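Putrescine aminotransferase (Halomonas elongata DSM 2581, PDB 6GWI) probably catalyses the pyridoxal-5'-phosphate-dependent transfer of an amino group from an amine such as putrescine to a keto or aldehyde acceptor. Local coordinates at residues M127-W132 with P172-I177; N148-S153 with A164-Q169; R181-F186 with P224-G229. All coordinates share one frame; numbering follows the deposited sequence.

Contact 1: residues M127-W132 with P172-I177; sequences MVRRYW and PCVPGI
The guanidinium of Arg129 meets segment 172-177 mainly at its edge: the carbonyl oxygens of Pro175 and Gly176 lie near its plane, while Val174 CG1 and Ile177 CD1 come in obliquely, both from the same side of that plane. Pro175 O is the main anchor. It takes a hydrogen bond from Arg129 NH2 of 2.7 Å, which uses a lone pair in the carbonyl plane and leaves the guanidinium plane by only 9°. From Arg129 NH1 to Pro175 O there is a second, weak bond of 3.2 Å, bent to 133° at the hydrogen, so one carbonyl straddles both terminal nitrogens. Gly176 O stands 3.1 Å from Arg129 NH2. Getting there takes the full length of the side chain, which runs extended from CG to NE after turning CG anti to the carbonyl carbon (chi1 -77°). Around the tip, Val174 CG1 packs 3.6 Å from Arg129 NH1, the two side chains passing in opposite directions, and Ile177 CD1 lies 3.8 Å from Arg129 NH2.

In the fold type I architecture expected of class-III aminotransferases, this ties helix 117-134 to the loop that follows helix 164-167 and leads into strand 177-180, an outermost strand of the parallel sheet within this chain. Arg129 NE bonds to Gln141 O just before the neighbouring strand 142-146, so the same side chain grips the approaches to two adjacent strands. Gly176 has no side chain, and Arg129 NH2 comes in on the side where one would begin. The second subunit packs here as well, its Gly171 against Arg129 and its Cys173 against Pro175. Val174 N is held by Ser159 OG of helix 155-160.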
loop_
_atom_site.group_PDB
_atom_site.type_symbol
_atom_site.label_atom_id
_atom_site.label_comp_id
_atom_site.label_asym_id
_atom_site.label_seq_id
_atom_site.Cartn_x
_atom_site.Cartn_y
_atom_site.Cartn_z
ATOM N N MET B 127 -2.212 2.612 15.211
ATOM C CA MET B 127 -1.468 3.397 16.186
ATOM C C MET B 127 -2.407 4.056 17.187
ATOM O O MET B 127 -2.138 4.064 18.394
ATOM C CB MET B 127 -0.630 4.461 15.482
ATOM C CG MET B 127 0.703 3.974 14.961
ATOM S SD MET B 127 1.632 5.345 14.252
ATOM C CE MET B 127 3.171 4.523 13.854
ATOM N N VAL B 128 -3.516 4.617 16.702
ATOM C CA VAL B 128 -4.451 5.315 17.581
ATOM C C VAL B 128 -5.015 4.361 18.623
ATOM O O VAL B 128 -5.048 4.665 19.821
ATOM C CB VAL B 128 -5.566 5.973 16.750
ATOM C CG1 VAL B 128 -6.748 6.373 17.625
ATOM C CG2 VAL B 128 -5.025 7.190 16.021
ATOM N N ARG B 129 -5.453 3.182 18.183
ATOM C CA ARG B 129 -6.117 2.249 19.085
ATOM C C ARG B 129 -5.118 1.527 19.973
ATOM O O ARG B 129 -5.417 1.256 21.142
ATOM C CB ARG B 129 -6.969 1.276 18.260
ATOM C CG ARG B 129 -8.277 1.940 17.784
ATOM C CD ARG B 129 -9.058 1.182 16.696
ATOM N NE ARG B 129 -10.377 1.797 16.493
ATOM C CZ ARG B 129 -11.326 1.339 15.675
ATOM N NH1 ARG B 129 -11.134 0.243 14.954
ATOM N NH2 ARG B 129 -12.482 1.985 15.584
ATOM N N ARG B 130 -3.919 1.256 19.460
ATOM C CA ARG B 130 -2.853 0.737 20.304
ATOM C C ARG B 130 -2.471 1.750 21.374
ATOM O O ARG B 130 -2.251 1.385 22.535
ATOM C CB ARG B 130 -1.649 0.378 19.433
ATOM C CG ARG B 130 -0.418 -0.103 20.185
ATOM C CD ARG B 130 -0.639 -1.415 20.942
ATOM N NE ARG B 130 0.627 -1.920 21.481
ATOM C CZ ARG B 130 0.738 -2.812 22.462
ATOM N NH1 ARG B 130 -0.343 -3.325 23.037
ATOM N NH2 ARG B 130 1.942 -3.192 22.872
ATOM N N TYR B 131 -2.408 3.031 21.004
ATOM C CA TYR B 131 -2.056 4.083 21.949
ATOM C C TYR B 131 -2.961 4.051 23.173
ATOM O O TYR B 131 -2.490 3.957 24.311
ATOM C CB TYR B 131 -2.140 5.446 21.258
ATOM C CG TYR B 131 -2.007 6.614 22.202
ATOM C CD1 TYR B 131 -0.760 7.039 22.643
ATOM C CD2 TYR B 131 -3.129 7.290 22.654
ATOM C CE1 TYR B 131 -0.639 8.106 23.506
ATOM C CE2 TYR B 131 -3.019 8.350 23.512
ATOM C CZ TYR B 131 -1.775 8.756 23.937
ATOM O OH TYR B 131 -1.671 9.819 24.797
ATOM N N TRP B 132 -4.274 4.134 22.954
ATOM C CA TRP B 132 -5.195 4.210 24.081
ATOM C C TRP B 132 -5.205 2.917 24.884
ATOM O O TRP B 132 -5.384 2.954 26.106
ATOM C CB TRP B 132 -6.595 4.566 23.581
ATOM C CG TRP B 132 -6.682 5.996 23.148
ATOM C CD1 TRP B 132 -6.883 6.460 21.882
ATOM C CD2 TRP B 132 -6.544 7.153 23.983
ATOM N NE1 TRP B 132 -6.883 7.832 21.876
ATOM C CE2 TRP B 132 -6.678 8.283 23.153
ATOM C CE3 TRP B 132 -6.322 7.343 25.352
ATOM C CZ2 TRP B 132 -6.603 9.585 23.647
ATOM C CZ3 TRP B 132 -6.249 8.640 25.841
ATOM C CH2 TRP B 132 -6.384 9.742 24.989
ATOM N N PRO B 172 -18.510 -5.646 5.388
ATOM C CA PRO B 172 -18.552 -4.611 6.428
ATOM C C PRO B 172 -17.260 -3.830 6.646
ATOM O O PRO B 172 -16.164 -4.322 6.379
ATOM C CB PRO B 172 -18.910 -5.412 7.698
ATOM C CG PRO B 172 -18.533 -6.811 7.393
ATOM C CD PRO B 172 -18.804 -6.981 5.937
ATOM N N CYS B 173 -17.424 -2.598 7.127
ATOM C CA CYS B 173 -16.316 -1.712 7.440
ATOM C C CYS B 173 -15.623 -2.129 8.739
ATOM O O CYS B 173 -16.107 -2.971 9.500
ATOM C CB CYS B 173 -16.814 -0.272 7.569
ATOM S SG CYS B 173 -17.212 0.508 6.009
ATOM N N VAL B 174 -14.458 -1.531 8.976
ATOM C CA VAL B 174 -13.814 -1.650 10.290
ATOM C C VAL B 174 -14.745 -1.057 11.342
ATOM O O VAL B 174 -15.323 0.024 11.115
ATOM C CB VAL B 174 -12.452 -0.932 10.292
ATOM C CG1 VAL B 174 -11.811 -0.999 11.677
ATOM C CG2 VAL B 174 -11.526 -1.531 9.240
ATOM N N PRO B 175 -14.952 -1.708 12.488
ATOM C CA PRO B 175 -15.881 -1.163 13.486
ATOM C C PRO B 175 -15.374 0.116 14.133
ATOM O O PRO B 175 -14.180 0.421 14.138
ATOM C CB PRO B 175 -15.992 -2.290 14.522
ATOM C CG PRO B 175 -15.571 -3.519 13.796
ATOM C CD PRO B 175 -14.508 -3.067 12.848
ATOM N N GLY B 176 -16.317 0.867 14.697
ATOM C CA GLY B 176 -15.976 1.992 15.545
ATOM C C GLY B 176 -15.592 3.270 14.835
ATOM O O GLY B 176 -14.786 4.039 15.368
ATOM N N ILE B 177 -16.159 3.533 13.657
ATOM C CA ILE B 177 -15.937 4.781 12.928
ATOM C C ILE B 177 -17.271 5.505 12.814
ATOM O O ILE B 177 -18.237 4.947 12.276
ATOM C CB ILE B 177 -15.365 4.548 11.522
ATOM C CG1 ILE B 177 -14.224 3.532 11.532
ATOM C CG2 ILE B 177 -14.921 5.882 10.918
ATOM C CD1 ILE B 177 -13.080 3.898 12.395
#

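Contact 2: residues N148-S153 with A164-Q169; sequences NAYHGS and APMHAQ. With PLP (pyridoxal-5'-phosphate), chain D.
Met166 reaches Tyr150 with CG anti to its carbonyl carbon and the chain straight as far as SD, then bends at the last torsion (chi3 75°), which turns CE toward Gly152 and Ser153. Tyr150 swings its ring out with CG anti to the backbone N (chi1 -172°), and the two side chains cross at about a right angle. The result is a Met-aromatic contact at the ring edge: Met166 SD is 3.6 Å from Tyr150 CE1 and 4.9 Å from the ring centroid. It backs the cofactor pocket of this class-III aminotransferase, because the other edge of the same ring points at the pyridine of PLP. There Tyr150 CE2 sits 3.4 Å from PLP C4; the CD2-CE2 edge of the tyrosine is directed at the pyridine near C3 and C4, the two planes close to perpendicular. One phenol ring is thus wedged between sulfur and cofactor.

The loop 148-153 closes on PLP through its backbone too, with Gly152 CA 3.6 Å from PLP C5A. Nearby residues fix this loop: Glu223 OE2 accepts from Tyr150 N, and Asp256 OD2 is bonded to His151 ND1. The hydroxyl of Ser153 is engaged by Gly317 N of the second subunit, and Met166 CE lies 3.9 Å from Ser153 OG and 3.5 Å from Gly152 O.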
loop_
_atom_site.group_PDB
_atom_site.type_symbol
_atom_site.label_atom_id
_atom_site.label_comp_id
_atom_site.label_asym_id
_atom_site.label_seq_id
_atom_site.Cartn_x
_atom_site.Cartn_y
_atom_site.Cartn_z
ATOM N N ASN B 148 -18.189 12.600 3.203
ATOM C CA ASN B 148 -17.507 13.048 1.994
ATOM C C ASN B 148 -16.008 13.241 2.201
ATOM O O ASN B 148 -15.345 13.900 1.392
ATOM C CB ASN B 148 -18.126 14.338 1.448
ATOM C CG ASN B 148 -17.732 14.602 0.013
ATOM O OD1 ASN B 148 -17.615 13.681 -0.795
ATOM N ND2 ASN B 148 -17.511 15.869 -0.312
ATOM N N ALA B 149 -15.455 12.690 3.276
ATOM C CA ALA B 149 -14.012 12.646 3.429
ATOM C C ALA B 149 -13.442 11.477 2.632
ATOM O O ALA B 149 -14.124 10.486 2.356
ATOM C CB ALA B 149 -13.617 12.507 4.898
ATOM N N TYR B 150 -12.169 11.599 2.267
ATOM C CA TYR B 150 -11.454 10.521 1.600
ATOM C C TYR B 150 -10.168 10.253 2.363
ATOM O O TYR B 150 -9.368 11.170 2.576
ATOM C CB TYR B 150 -11.155 10.850 0.135
ATOM C CG TYR B 150 -10.593 9.657 -0.599
ATOM C CD1 TYR B 150 -11.432 8.678 -1.107
ATOM C CD2 TYR B 150 -9.224 9.498 -0.765
ATOM C CE1 TYR B 150 -10.929 7.574 -1.762
ATOM C CE2 TYR B 150 -8.709 8.395 -1.427
ATOM C CZ TYR B 150 -9.571 7.435 -1.921
ATOM O OH TYR B 150 -9.093 6.325 -2.582
ATOM N N HIS B 151 -9.993 9.006 2.804
ATOM C CA HIS B 151 -8.800 8.602 3.537
ATOM C C HIS B 151 -8.197 7.322 2.969
ATOM O O HIS B 151 -7.469 6.623 3.678
ATOM C CB HIS B 151 -9.122 8.434 5.022
ATOM C CG HIS B 151 -9.594 9.697 5.676
ATOM N ND1 HIS B 151 -8.791 10.809 5.811
ATOM C CD2 HIS B 151 -10.790 10.029 6.218
ATOM C CE1 HIS B 151 -9.470 11.770 6.413
ATOM N NE2 HIS B 151 -10.686 11.322 6.668
ATOM N N GLY B 152 -8.493 6.996 1.717
ATOM C CA GLY B 152 -7.864 5.885 1.034
ATOM C C GLY B 152 -8.847 4.774 0.717
ATOM O O GLY B 152 -10.064 4.902 0.886
ATOM N N SER B 153 -8.285 3.653 0.252
ATOM C CA SER B 153 -9.078 2.583 -0.338
ATOM C C SER B 153 -8.764 1.207 0.236
ATOM O O SER B 153 -9.280 0.205 -0.276
ATOM C CB SER B 153 -8.881 2.565 -1.857
ATOM O OG SER B 153 -9.834 1.728 -2.475
ATOM N N ALA B 164 -20.242 7.284 0.546
ATOM C CA ALA B 164 -21.268 6.246 0.557
ATOM C C ALA B 164 -21.068 5.200 -0.533
ATOM O O ALA B 164 -21.244 4.004 -0.239
ATOM C CB ALA B 164 -22.658 6.886 0.444
ATOM N N PRO B 165 -20.718 5.549 -1.775
ATOM C CA PRO B 165 -20.505 4.495 -2.786
ATOM C C PRO B 165 -19.363 3.549 -2.442
ATOM O O PRO B 165 -19.410 2.376 -2.835
ATOM C CB PRO B 165 -20.227 5.283 -4.077
ATOM C CG PRO B 165 -20.709 6.678 -3.811
ATOM C CD PRO B 165 -20.578 6.905 -2.337
ATOM N N MET B 166 -18.338 4.018 -1.722
ATOM C CA MET B 166 -17.287 3.120 -1.255
ATOM C C MET B 166 -17.800 2.234 -0.124
ATOM O O MET B 166 -17.572 1.018 -0.117
ATOM C CB MET B 166 -16.070 3.919 -0.784
ATOM C CG MET B 166 -15.334 4.684 -1.870
ATOM S SD MET B 166 -13.819 5.443 -1.247
ATOM C CE MET B 166 -12.744 4.016 -1.128
ATOM N N HIS B 167 -18.490 2.834 0.854
ATOM C CA HIS B 167 -19.036 2.055 1.959
ATOM C C HIS B 167 -19.967 0.959 1.459
ATOM O O HIS B 167 -20.096 -0.088 2.102
ATOM C CB HIS B 167 -19.787 2.971 2.932
ATOM C CG HIS B 167 -18.904 3.929 3.670
ATOM N ND1 HIS B 167 -19.384 5.070 4.275
ATOM C CD2 HIS B 167 -17.571 3.912 3.907
ATOM C CE1 HIS B 167 -18.385 5.718 4.848
ATOM N NE2 HIS B 167 -17.273 5.035 4.639
ATOM N N ALA B 168 -20.611 1.174 0.316
ATOM C CA ALA B 168 -21.591 0.226 -0.198
ATOM C C ALA B 168 -20.960 -0.956 -0.926
ATOM O O ALA B 168 -21.698 -1.817 -1.421
ATOM C CB ALA B 168 -22.569 0.950 -1.130
ATOM N N GLN B 169 -19.632 -1.042 -0.987
ATOM C CA GLN B 169 -18.959 -2.070 -1.773
ATOM C C GLN B 169 -17.842 -2.702 -0.960
ATOM O O GLN B 169 -16.863 -2.033 -0.612
ATOM C CB GLN B 169 -18.402 -1.484 -3.079
ATOM C CG GLN B 169 -19.473 -0.939 -4.023
ATOM C CD GLN B 169 -18.915 -0.484 -5.363
ATOM O OE1 GLN B 169 -17.708 -0.339 -5.525
ATOM N NE2 GLN B 169 -19.797 -0.279 -6.335
HETATM N N1 PLP D . -5.922 10.456 2.056
HETATM C C2 PLP D . -6.236 11.491 1.202
HETATM C C2A PLP D . -6.647 12.825 1.765
HETATM C C3 PLP D . -6.169 11.296 -0.175
HETATM O O3 PLP D . -6.486 12.339 -1.006
HETATM C C4 PLP D . -5.777 10.064 -0.708
HETATM C C4A PLP D . -5.101 10.069 -2.055
HETATM C C5 PLP D . -5.471 9.024 0.175
HETATM C C6 PLP D . -5.543 9.229 1.549
HETATM C C5A PLP D . -5.055 7.658 -0.327
HETATM O O4P PLP D . -3.724 7.641 -0.788
HETATM P P PLP D . -3.262 6.425 -1.738
HETATM O O1P PLP D . -3.457 5.119 -1.004
HETATM O O2P PLP D . -1.812 6.619 -2.115
HETATM O O3P PLP D . -4.108 6.430 -2.984
#

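Contact 3: residues R181-F186 with P224-G229; sequences RQPYWF and PVQGAG
Gln226 gives up the most surface here, and it spends it on Gln182 and Pro183. All three sit in loops beyond the ends of strands 177-180 and 217-222 of the parallel sheet, which are separated by strand 142-146; the contact therefore bridges two next-but-one strands, and both Pro183 and Gln226 rest on Arg146 of the strand between them. Pro183 is also the centre of an inverse gamma turn, with a weak bond of 2.8 Å from Tyr184 N back to Gln182 O, just ahead of helix 185-188.

The link itself is amide to amide. Gln226 NE2 donates to Gln182 OE1 at 2.9 Å, with an angle of 146° at the hydrogen. The two side chains cross at about a right angle and their amide planes are 54° apart; the bond is also tilted out of both planes. Gln182 CG stands between its backbone N and carbonyl carbon (chi1 56°), from where the extended chain carries OE1 across to Gln226.

Each amide has further duties. Gln182 NE2 goes to Glu188 OE2, and an acceptor at that end is consistent with this orientation of the amide. Gln226 NE2 makes an additional weak bond to Asn148 O. The remaining oxygen fares differently: Gln226 OE1 is buried without a hydrogen-bonding partner, and what it meets is the proline ring, with Pro183 CD at 3.5 Å and Pro183 CG at 4.0 Å.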
loop_
_atom_site.group_PDB
_atom_site.type_symbol
_atom_site.label_atom_id
_atom_site.label_comp_id
_atom_site.label_asym_id
_atom_site.label_seq_id
_atom_site.Cartn_x
_atom_site.Cartn_y
_atom_site.Cartn_z
ATOM N N ARG B 181 -20.956 15.872 9.801
ATOM C CA ARG B 181 -21.183 16.644 8.589
ATOM C C ARG B 181 -19.906 17.358 8.151
ATOM O O ARG B 181 -18.999 17.619 8.947
ATOM C CB ARG B 181 -22.298 17.662 8.821
ATOM C CG ARG B 181 -21.951 18.707 9.873
ATOM C CD ARG B 181 -23.155 19.560 10.235
ATOM N NE ARG B 181 -23.739 20.228 9.078
ATOM C CZ ARG B 181 -24.843 20.968 9.124
ATOM N NH1 ARG B 181 -25.484 21.132 10.272
ATOM N NH2 ARG B 181 -25.306 21.541 8.022
ATOM N N GLN B 182 -19.845 17.684 6.834
ATOM C CA GLN B 182 -18.671 18.302 6.236
ATOM C C GLN B 182 -18.836 19.816 6.155
ATOM O O GLN B 182 -19.943 20.314 5.932
ATOM C CB GLN B 182 -18.428 17.747 4.828
ATOM C CG GLN B 182 -19.620 17.907 3.895
ATOM C CD GLN B 182 -19.285 17.614 2.443
ATOM O OE1 GLN B 182 -18.116 17.571 2.055
ATOM N NE2 GLN B 182 -20.316 17.436 1.628
ATOM N N PRO B 183 -17.751 20.589 6.306
ATOM C CA PRO B 183 -17.870 22.060 6.235
ATOM C C PRO B 183 -17.933 22.585 4.801
ATOM O O PRO B 183 -17.122 23.409 4.370
ATOM C CB PRO B 183 -16.611 22.522 6.985
ATOM C CG PRO B 183 -15.603 21.449 6.713
ATOM C CD PRO B 183 -16.385 20.155 6.665
ATOM N N TYR B 184 -18.938 22.122 4.054
ATOM C CA TYR B 184 -19.124 22.476 2.645
ATOM C C TYR B 184 -20.214 23.536 2.540
ATOM O O TYR B 184 -21.396 23.223 2.397
ATOM C CB TYR B 184 -19.485 21.232 1.840
ATOM C CG TYR B 184 -19.651 21.441 0.350
ATOM C CD1 TYR B 184 -19.102 22.543 -0.294
ATOM C CD2 TYR B 184 -20.350 20.516 -0.417
ATOM C CE1 TYR B 184 -19.251 22.720 -1.658
ATOM C CE2 TYR B 184 -20.503 20.684 -1.776
ATOM C CZ TYR B 184 -19.954 21.784 -2.391
ATOM O OH TYR B 184 -20.111 21.937 -3.749
ATOM N N TRP B 185 -19.809 24.809 2.561
ATOM C CA TRP B 185 -20.794 25.884 2.640
ATOM C C TRP B 185 -21.668 25.944 1.390
ATOM O O TRP B 185 -22.897 26.041 1.488
ATOM C CB TRP B 185 -20.105 27.233 2.859
ATOM C CG TRP B 185 -21.093 28.362 2.968
ATOM C CD1 TRP B 185 -21.829 28.700 4.068
ATOM C CD2 TRP B 185 -21.472 29.282 1.935
ATOM N NE1 TRP B 185 -22.634 29.777 3.786
ATOM C CE2 TRP B 185 -22.435 30.153 2.483
ATOM C CE3 TRP B 185 -21.087 29.456 0.601
ATOM C CZ2 TRP B 185 -23.017 31.184 1.747
ATOM C CZ3 TRP B 185 -21.667 30.481 -0.129
ATOM C CH2 TRP B 185 -22.621 31.330 0.446
ATOM N N PHE B 186 -21.059 25.914 0.201
ATOM C CA PHE B 186 -21.853 26.120 -1.003
ATOM C C PHE B 186 -22.917 25.039 -1.144
ATOM O O PHE B 186 -24.072 25.330 -1.477
ATOM C CB PHE B 186 -20.974 26.152 -2.251
ATOM C CG PHE B 186 -21.724 26.551 -3.496
ATOM C CD1 PHE B 186 -22.431 25.611 -4.231
ATOM C CD2 PHE B 186 -21.740 27.871 -3.918
ATOM C CE1 PHE B 186 -23.131 25.980 -5.366
ATOM C CE2 PHE B 186 -22.436 28.245 -5.053
ATOM C CZ PHE B 186 -23.133 27.299 -5.778
ATOM N N PRO B 224 -7.314 18.733 6.179
ATOM C CA PRO B 224 -7.420 20.191 6.381
ATOM C C PRO B 224 -8.319 20.845 5.348
ATOM O O PRO B 224 -9.173 21.675 5.686
ATOM C CB PRO B 224 -5.965 20.667 6.270
ATOM C CG PRO B 224 -5.152 19.476 6.654
ATOM C CD PRO B 224 -5.908 18.288 6.120
ATOM N N VAL B 225 -8.148 20.461 4.087
ATOM C CA VAL B 225 -9.057 20.795 3.000
ATOM C C VAL B 225 -9.391 19.493 2.287
ATOM O O VAL B 225 -8.487 18.713 1.965
ATOM C CB VAL B 225 -8.434 21.804 2.017
ATOM C CG1 VAL B 225 -9.297 21.945 0.776
ATOM C CG2 VAL B 225 -8.245 23.150 2.692
ATOM N N GLN B 226 -10.679 19.256 2.044
ATOM C CA GLN B 226 -11.117 18.029 1.387
ATOM C C GLN B 226 -10.749 18.066 -0.094
ATOM O O GLN B 226 -11.125 18.999 -0.812
ATOM C CB GLN B 226 -12.623 17.858 1.559
ATOM C CG GLN B 226 -13.060 17.555 2.981
ATOM C CD GLN B 226 -14.526 17.870 3.208
ATOM O OE1 GLN B 226 -14.870 18.942 3.706
ATOM N NE2 GLN B 226 -15.399 16.942 2.833
ATOM N N GLY B 227 -10.020 17.049 -0.551
ATOM C CA GLY B 227 -9.568 16.990 -1.927
ATOM C C GLY B 227 -10.504 16.236 -2.849
ATOM O O GLY B 227 -11.246 16.844 -3.627
ATOM N N ALA B 228 -10.465 14.901 -2.776
ATOM C CA ALA B 228 -11.271 14.073 -3.667
ATOM C C ALA B 228 -12.755 14.387 -3.544
ATOM O O ALA B 228 -13.508 14.214 -4.510
ATOM C CB ALA B 228 -11.021 12.592 -3.374
ATOM N N GLY B 229 -13.192 14.839 -2.370
ATOM C CA GLY B 229 -14.580 15.206 -2.170
ATOM C C GLY B 229 -14.999 16.492 -2.851
ATOM O O GLY B 229 -16.199 16.788 -2.875
#

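Overall arrangement
Contact 2 is the one at the cofactor, holding Tyr150, His151 and Gly152 of the PLP pocket, and the other two adjoin it. Its centre lies 14 Å from that of contact 3, and Asn148 joins them: Asn148 ND2 is 3.0 Å from both Gln182 OE1 and Gly229 O, probable hydrogen bonds. Contact 1, centred 16 Å from contact 2, touches it by packing of Cys173 SG on His167 CD2 at 4.0 Å. The centres of contacts 1 and 3 are 23 Å apart, connected through strand 177-180. The side chain of Gln226 is about 8 Å from PLP, that of Ile177 about 13 Å. Contacts 1 and 2 both meet the second subunit; contact 3 does not.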